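Local atomic coordinates of Two-component sensor histidine kinase (Nostoc sp., PDB entry 3OLO), a protein that probably acts as a sensor histidine kinase of a two-component system, its PAS domain being of a kind that commonly senses signals. Residues D40-C43 against R44-Y48; F101-Q105 against E106-S110. All coordinates share one frame; numbering follows the deposited sequence.

Contact 1: D40-C43 against R44-Y48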
ATOM      1  N   ASP A  40      -5.579   6.805  -3.615  1.00 29.69           N
ATOM      2  CA  ASP A  40      -5.795   7.531  -4.862  1.00 32.43           C
ATOM      3  C   ASP A  40      -6.254   6.610  -6.007  1.00 29.37           C
ATOM      4  O   ASP A  40      -7.140   6.974  -6.779  1.00 29.15           O
ATOM      5  CB  ASP A  40      -4.523   8.293  -5.267  1.00 35.23           C
ATOM      6  CG  ASP A  40      -4.147   9.404  -4.279  1.00 37.69           C
ATOM      7  OD1 ASP A  40      -4.953   9.744  -3.390  1.00 36.70           O
ATOM      8  OD2 ASP A  40      -3.037   9.956  -4.401  1.00 39.99           O
ATOM      9  N   ALA A  41      -5.665   5.422  -6.124  1.00 23.44           N
ATOM     10  CA  ALA A  41      -6.049   4.506  -7.201  1.00 22.30           C
ATOM     11  C   ALA A  41      -7.538   4.119  -7.114  1.00 26.88           C
ATOM     12  O   ALA A  41      -8.200   3.954  -8.137  1.00 25.61           O
ATOM     13  CB  ALA A  41      -5.155   3.248  -7.210  1.00 23.86           C
ATOM     14  N   THR A  42      -8.065   3.978  -5.898  1.00 24.08           N
ATOM     15  CA  THR A  42      -9.496   3.727  -5.717  1.00 24.55           C
ATOM     16  C   THR A  42     -10.374   4.900  -6.188  1.00 25.21           C
ATOM     17  O   THR A  42     -11.419   4.695  -6.794  1.00 27.30           O
ATOM     18  CB  THR A  42      -9.826   3.432  -4.239  1.00 29.16           C
ATOM     19  OG1 THR A  42      -9.245   2.184  -3.863  1.00 31.05           O
ATOM     20  CG2 THR A  42     -11.338   3.345  -4.027  1.00 23.10           C
ATOM     21  N   CYS A  43      -9.961   6.128  -5.893  1.00 22.54           N
ATOM     22  CA  CYS A  43     -10.683   7.291  -6.397  1.00 25.26           C
ATOM     23  C   CYS A  43     -10.677   7.279  -7.924  1.00 24.46           C
ATOM     24  O   CYS A  43     -11.712   7.462  -8.551  1.00 24.26           O
ATOM     25  CB  CYS A  43     -10.071   8.574  -5.847  1.00 25.70           C
ATOM     26  SG  CYS A  43     -10.011   8.565  -4.042  1.00 30.19           S
ATOM     27  N   ARG A  44      -9.523   7.007  -8.524  1.00 21.99           N
ATOM     28  CA  ARG A  44      -9.435   6.961  -9.976  1.00 28.38           C
ATOM     29  C   ARG A  44     -10.359   5.893 -10.575  1.00 31.81           C
ATOM     30  O   ARG A  44     -11.052   6.138 -11.560  1.00 27.39           O
ATOM     31  CB  ARG A  44      -7.996   6.702 -10.430  1.00 33.34           C
ATOM     32  CG  ARG A  44      -7.883   6.604 -11.956  1.00 42.54           C
ATOM     33  CD  ARG A  44      -6.722   5.743 -12.426  1.00 45.43           C
ATOM     34  NE  ARG A  44      -6.947   5.298 -13.805  1.00 53.03           N
ATOM     35  CZ  ARG A  44      -7.553   4.162 -14.156  1.00 51.21           C
ATOM     36  NH1 ARG A  44      -8.001   3.305 -13.231  1.00 38.75           N
ATOM     37  NH2 ARG A  44      -7.704   3.874 -15.447  1.00 47.91           N
HETATM   38  N   MSE A  45     -10.369   4.706  -9.986  1.00 24.44           N
HETATM   39  CA  MSE A  45     -11.116   3.589 -10.554  1.00 28.26           C
HETATM   40  C   MSE A  45     -12.624   3.804 -10.451  1.00 27.18           C
HETATM   41  O   MSE A  45     -13.379   3.563 -11.400  1.00 23.93           O
HETATM   42  CB  MSE A  45     -10.745   2.292  -9.836  1.00 25.10           C
HETATM   43  CG  MSE A  45     -11.536   1.091 -10.300  1.00 33.21           C
HETATM   44 SE   MSE A  45     -11.056  -0.533  -9.283  0.76 36.66          SE
HETATM   45  CE  MSE A  45     -11.734  -0.040  -7.549  1.00 28.06           C
ATOM     46  N   THR A  46     -13.068   4.242  -9.287  1.00 21.62           N
ATOM     47  CA  THR A  46     -14.490   4.434  -9.052  1.00 25.81           C
ATOM     48  C   THR A  46     -14.966   5.793  -9.589  1.00 29.98           C
ATOM     49  O   THR A  46     -16.160   6.003  -9.772  1.00 30.64           O
ATOM     50  CB  THR A  46     -14.793   4.401  -7.561  1.00 22.07           C
ATOM     51  OG1 THR A  46     -14.161   5.531  -6.937  1.00 25.31           O
ATOM     52  CG2 THR A  46     -14.279   3.113  -6.934  1.00 23.90           C
ATOM     53  N   GLU A  47     -14.018   6.706  -9.803  1.00 23.32           N
ATOM     54  CA  GLU A  47     -14.268   8.038 -10.372  1.00 29.33           C
ATOM     55  C   GLU A  47     -14.971   8.972  -9.406  1.00 28.47           C
ATOM     56  O   GLU A  47     -15.470  10.014  -9.803  1.00 30.92           O
ATOM     57  CB  GLU A  47     -15.038   7.950 -11.695  1.00 27.92           C
ATOM     58  CG  GLU A  47     -14.340   7.039 -12.681  1.00 31.31           C
ATOM     59  CD  GLU A  47     -14.975   7.043 -14.033  1.00 37.82           C
ATOM     60  OE1 GLU A  47     -16.211   6.878 -14.101  1.00 36.83           O
ATOM     61  OE2 GLU A  47     -14.236   7.209 -15.026  1.00 36.35           O
ATOM     62  N   TYR A  48     -14.976   8.598  -8.134  1.00 30.50           N
ATOM     63  CA  TYR A  48     -15.476   9.462  -7.079  1.00 31.99           C
ATOM     64  C   TYR A  48     -14.322  10.130  -6.362  1.00 34.00           C
ATOM     65  O   TYR A  48     -13.234   9.582  -6.280  1.00 33.80           O
ATOM     66  CB  TYR A  48     -16.271   8.647  -6.078  1.00 29.83           C
ATOM     67  CG  TYR A  48     -17.590   8.179  -6.613  1.00 27.58           C
ATOM     68  CD1 TYR A  48     -18.709   8.994  -6.547  1.00 25.37           C
ATOM     69  CD2 TYR A  48     -17.719   6.918  -7.179  1.00 24.89           C
ATOM     70  CE1 TYR A  48     -19.921   8.570  -7.037  1.00 31.23           C
ATOM     71  CE2 TYR A  48     -18.923   6.485  -7.667  1.00 29.24           C
ATOM     72  CZ  TYR A  48     -20.019   7.318  -7.597  1.00 25.82           C
ATOM     73  OH  TYR A  48     -21.200   6.882  -8.082  1.00 27.30           O
TER
HETATM   74  O   HOH W   1      -6.994   3.211 -10.350  1.00 41.31           O
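T42 and T46, one helical turn apart, form the close-packed side of this contact. The carbonyl of T42 is gripped twice: T46 N donates to T42 O at 3.0 Å, and the hydroxyl OG1 of T46 donates to the same T42 O at 2.9 Å, the two donors arriving from opposite faces of the carbonyl plane. The hydroxyl comes within range because OG1 lies between the backbone N and the carbonyl carbon (chi1 66°). Threonine suits both places, since each has a methyl to bury beside its hydroxyl: T42 CG2 and T46 CG2 meet at 4.1 Å, and both side chains pack on L53 of helix 50-53. Helix 40-46 is one of the short helices that follow the second strand of the PAS fold. Helical geometry stops after T46; E47 is the first residue to leave it, with positive phi, while E47 N still reaches back to C43 O, 2.7 Å away. Just beyond, Y48 O turns in against C43 CB at 3.3 Å. The other side is looser and wetter. R44, exposed, extends its chain away from the helix, and a water bridges it to the preceding turn: the molecule donates to A41 O at 2.6 Å and accepts from R44 NH1 at 3.1 Å. That A41 carbonyl also accepts from M45 N. R44 NH1 has a long, weak ion pair with E116, while D40, exposed at the helix start, turns its carboxylate to R50.

Contact 2: F101-Q105 against E106-S110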
ATOM      1  N   PHE A 101     -10.058  -9.434   6.765  1.00 37.17           N
ATOM      2  CA  PHE A 101     -10.727  -8.800   7.894  1.00 40.54           C
ATOM      3  C   PHE A 101      -9.783  -8.670   9.070  1.00 43.48           C
ATOM      4  O   PHE A 101      -9.011  -9.572   9.357  1.00 39.95           O
ATOM      5  CB  PHE A 101     -11.974  -9.570   8.288  1.00 36.65           C
ATOM      6  CG  PHE A 101     -13.057  -9.488   7.269  1.00 39.93           C
ATOM      7  CD1 PHE A 101     -13.112 -10.403   6.226  1.00 47.50           C
ATOM      8  CD2 PHE A 101     -14.007  -8.481   7.331  1.00 42.98           C
ATOM      9  CE1 PHE A 101     -14.111 -10.320   5.264  1.00 48.64           C
ATOM     10  CE2 PHE A 101     -15.011  -8.395   6.380  1.00 44.34           C
ATOM     11  CZ  PHE A 101     -15.063  -9.318   5.346  1.00 46.85           C
ATOM     12  N   LEU A 102      -9.862  -7.531   9.745  1.00 48.83           N
ATOM     13  CA  LEU A 102      -8.951  -7.203  10.824  1.00 47.41           C
ATOM     14  C   LEU A 102      -9.729  -6.561  11.956  1.00 46.86           C
ATOM     15  O   LEU A 102     -10.819  -6.030  11.749  1.00 43.12           O
ATOM     16  CB  LEU A 102      -7.897  -6.225  10.321  1.00 49.72           C
ATOM     17  CG  LEU A 102      -7.041  -6.770   9.182  1.00 55.02           C
ATOM     18  CD1 LEU A 102      -6.042  -5.732   8.715  1.00 50.87           C
ATOM     19  CD2 LEU A 102      -6.331  -8.037   9.624  1.00 59.06           C
ATOM     20  N   GLU A 103      -9.165  -6.618  13.156  1.00 41.39           N
ATOM     21  CA  GLU A 103      -9.725  -5.904  14.288  1.00 52.98           C
ATOM     22  C   GLU A 103      -8.665  -5.004  14.885  1.00 54.89           C
ATOM     23  O   GLU A 103      -7.550  -5.443  15.161  1.00 55.35           O
ATOM     24  CB  GLU A 103     -10.241  -6.878  15.347  1.00 61.53           C
ATOM     25  CG  GLU A 103     -11.756  -6.919  15.444  1.00 67.67           C
ATOM     26  CD  GLU A 103     -12.254  -8.190  16.102  1.00 83.91           C
ATOM     27  OE1 GLU A 103     -11.574  -8.684  17.026  1.00 96.34           O
ATOM     28  OE2 GLU A 103     -13.319  -8.700  15.692  1.00 83.31           O
ATOM     29  N   ASP A 104      -9.012  -3.737  15.054  1.00 52.31           N
ATOM     30  CA  ASP A 104      -8.178  -2.800  15.785  1.00 57.82           C
ATOM     31  C   ASP A 104      -9.004  -2.195  16.903  1.00 58.86           C
ATOM     32  O   ASP A 104      -9.937  -1.420  16.654  1.00 46.35           O
ATOM     33  CB  ASP A 104      -7.672  -1.684  14.879  1.00 59.18           C
ATOM     34  CG  ASP A 104      -6.812  -0.689  15.626  1.00 68.14           C
ATOM     35  OD1 ASP A 104      -6.023  -1.127  16.495  1.00 73.82           O
ATOM     36  OD2 ASP A 104      -6.934   0.524  15.367  1.00 64.46           O
ATOM     37  N   GLN A 105      -8.660  -2.548  18.136  1.00 60.44           N
ATOM     38  CA  GLN A 105      -9.449  -2.131  19.283  1.00 66.74           C
ATOM     39  C   GLN A 105     -10.887  -2.603  19.078  1.00 69.67           C
ATOM     40  O   GLN A 105     -11.112  -3.790  18.845  1.00 73.33           O
ATOM     41  CB  GLN A 105      -9.366  -0.617  19.459  1.00 74.60           C
ATOM     42  CG  GLN A 105      -7.949  -0.115  19.705  1.00 75.94           C
ATOM     43  CD  GLN A 105      -7.491  -0.346  21.134  1.00 83.19           C
ATOM     44  OE1 GLN A 105      -6.876  -1.373  21.450  1.00 79.44           O
ATOM     45  NE2 GLN A 105      -7.791   0.609  22.011  1.00 85.12           N
ATOM     46  N   GLU A 106     -11.857  -1.694  19.143  1.00 69.67           N
ATOM     47  CA  GLU A 106     -13.264  -2.088  19.036  1.00 66.49           C
ATOM     48  C   GLU A 106     -13.814  -1.960  17.617  1.00 61.85           C
ATOM     49  O   GLU A 106     -15.030  -1.928  17.413  1.00 61.35           O
ATOM     50  CB  GLU A 106     -14.128  -1.277  20.004  1.00 67.38           C
ATOM     51  CG  GLU A 106     -13.934   0.229  19.926  1.00 71.51           C
ATOM     52  CD  GLU A 106     -14.835   0.976  20.897  1.00 90.21           C
ATOM     53  OE1 GLU A 106     -14.989   0.513  22.053  1.00 89.79           O
ATOM     54  OE2 GLU A 106     -15.397   2.022  20.503  1.00 91.08           O
ATOM     55  N   ARG A 107     -12.920  -1.901  16.636  1.00 53.15           N
ATOM     56  CA  ARG A 107     -13.337  -1.771  15.244  1.00 56.21           C
ATOM     57  C   ARG A 107     -12.954  -3.008  14.454  1.00 54.07           C
ATOM     58  O   ARG A 107     -11.783  -3.351  14.374  1.00 47.89           O
ATOM     59  CB  ARG A 107     -12.678  -0.553  14.595  1.00 53.72           C
ATOM     60  CG  ARG A 107     -13.647   0.536  14.201  1.00 59.82           C
ATOM     61  CD  ARG A 107     -13.656   0.765  12.697  1.00 65.55           C
ATOM     62  NE  ARG A 107     -14.921   1.349  12.248  1.00 70.69           N
ATOM     63  CZ  ARG A 107     -15.999   0.642  11.907  1.00 67.92           C
ATOM     64  NH1 ARG A 107     -17.100   1.275  11.521  1.00 72.26           N
ATOM     65  NH2 ARG A 107     -15.984  -0.689  11.951  1.00 54.44           N
ATOM     66  N   ARG A 108     -13.940  -3.681  13.878  1.00 51.28           N
ATOM     67  CA  ARG A 108     -13.659  -4.685  12.872  1.00 49.80           C
ATOM     68  C   ARG A 108     -13.805  -4.007  11.514  1.00 43.35           C
ATOM     69  O   ARG A 108     -14.738  -3.236  11.288  1.00 39.43           O
ATOM     70  CB  ARG A 108     -14.602  -5.882  12.997  1.00 53.13           C
ATOM     71  CG  ARG A 108     -14.242  -7.048  12.082  1.00 53.51           C
ATOM     72  CD  ARG A 108     -14.889  -8.338  12.552  1.00 56.67           C
ATOM     73  NE  ARG A 108     -14.804  -9.400  11.553  1.00 68.62           N
ATOM     74  CZ  ARG A 108     -13.769 -10.226  11.418  1.00 76.15           C
ATOM     75  NH1 ARG A 108     -13.786 -11.166  10.480  1.00 82.83           N
ATOM     76  NH2 ARG A 108     -12.711 -10.111  12.212  1.00 70.94           N
ATOM     77  N   PHE A 109     -12.867  -4.273  10.616  1.00 35.09           N
ATOM     78  CA  PHE A 109     -12.900  -3.652   9.297  1.00 33.44           C
ATOM     79  C   PHE A 109     -12.182  -4.562   8.331  1.00 29.62           C
ATOM     80  O   PHE A 109     -11.568  -5.531   8.739  1.00 34.10           O
ATOM     81  CB  PHE A 109     -12.233  -2.282   9.332  1.00 31.90           C
ATOM     82  CG  PHE A 109     -10.796  -2.321   9.764  1.00 36.31           C
ATOM     83  CD1 PHE A 109     -10.464  -2.455  11.096  1.00 33.94           C
ATOM     84  CD2 PHE A 109      -9.781  -2.218   8.834  1.00 37.49           C
ATOM     85  CE1 PHE A 109      -9.137  -2.489  11.494  1.00 40.62           C
ATOM     86  CE2 PHE A 109      -8.460  -2.249   9.222  1.00 36.38           C
ATOM     87  CZ  PHE A 109      -8.135  -2.386  10.555  1.00 41.09           C
ATOM     88  N   SER A 110     -12.277  -4.279   7.044  1.00 34.69           N
ATOM     89  CA  SER A 110     -11.568  -5.102   6.089  1.00 38.25           C
ATOM     90  C   SER A 110     -10.661  -4.242   5.242  1.00 32.15           C
ATOM     91  O   SER A 110     -10.954  -3.087   4.974  1.00 32.11           O
ATOM     92  CB  SER A 110     -12.537  -5.904   5.221  1.00 33.41           C
ATOM     93  OG  SER A 110     -13.433  -5.050   4.557  1.00 39.94           O
TER
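R108 crosses F101 at about a right angle and E103 at a slant on one face of a tight hairpin. R108 CB sits 3.9 Å from E103 CG, its partner in a non-hydrogen-bonded pair. CG of R108, anti to the backbone N (chi1 -173°), passes 3.6 Å from L102 O, and R108 CD comes 3.5 Å from E103 OE2. The extended chain then carries the guanidinium over to F101: R108 NH1 is 3.3 Å from F101 CB, which rests over one face of the group, and the guanidinium and phenyl planes differ by only 11°. R108 NH2 makes a long salt bridge with E103 OE2 at 3.8 Å. R108 NH1 donates to N77. A leucine in place of R108 would probably leave E103 without its charge partner and N77 without its donor. On the same face S110 CB stands over the F101 ring, a CH-pi contact 4.0 Å from the centroid. A type II' turn from D104 to R107 closes the hairpin, with Q105 taking the positive phi that its first corner demands; D104 and R107 pair through N-to-O bonds in both directions. On the opposite face, which also carries D104 and R107, L102 CB lies over the F109 ring, 4.2 Å from its centroid, as suits the buried F109 and the partly exposed L102. F109 also packs on L36 of strand 35-38, and Y17 and F14 from helix 8-21 of the second subunit meet its ring edge-to-face, placing the hairpin at the dimer interface.

How the contacts relate
From the N terminus the chain runs through helix 8-21 and strands 25-29 and 35-38 before contact 1 winds up the short helix 40-46. Helices 50-53 and 70-76 and strands 78-86 and 92-104 follow, and contact 2 then turns the chain back into strand 107-116. Each contact closes only its own local turn; they stand in series, neither nested nor crossed, with centres 23 Å apart on opposite sides of the chain's centre. Strand 25-29 links them: T42 and M45 pack on it from the helix, while S110 bonds to it through the backbone at L29. Contact 1 thus ties the helical segment to the sheet, and contact 2 joins two adjacent strands within it.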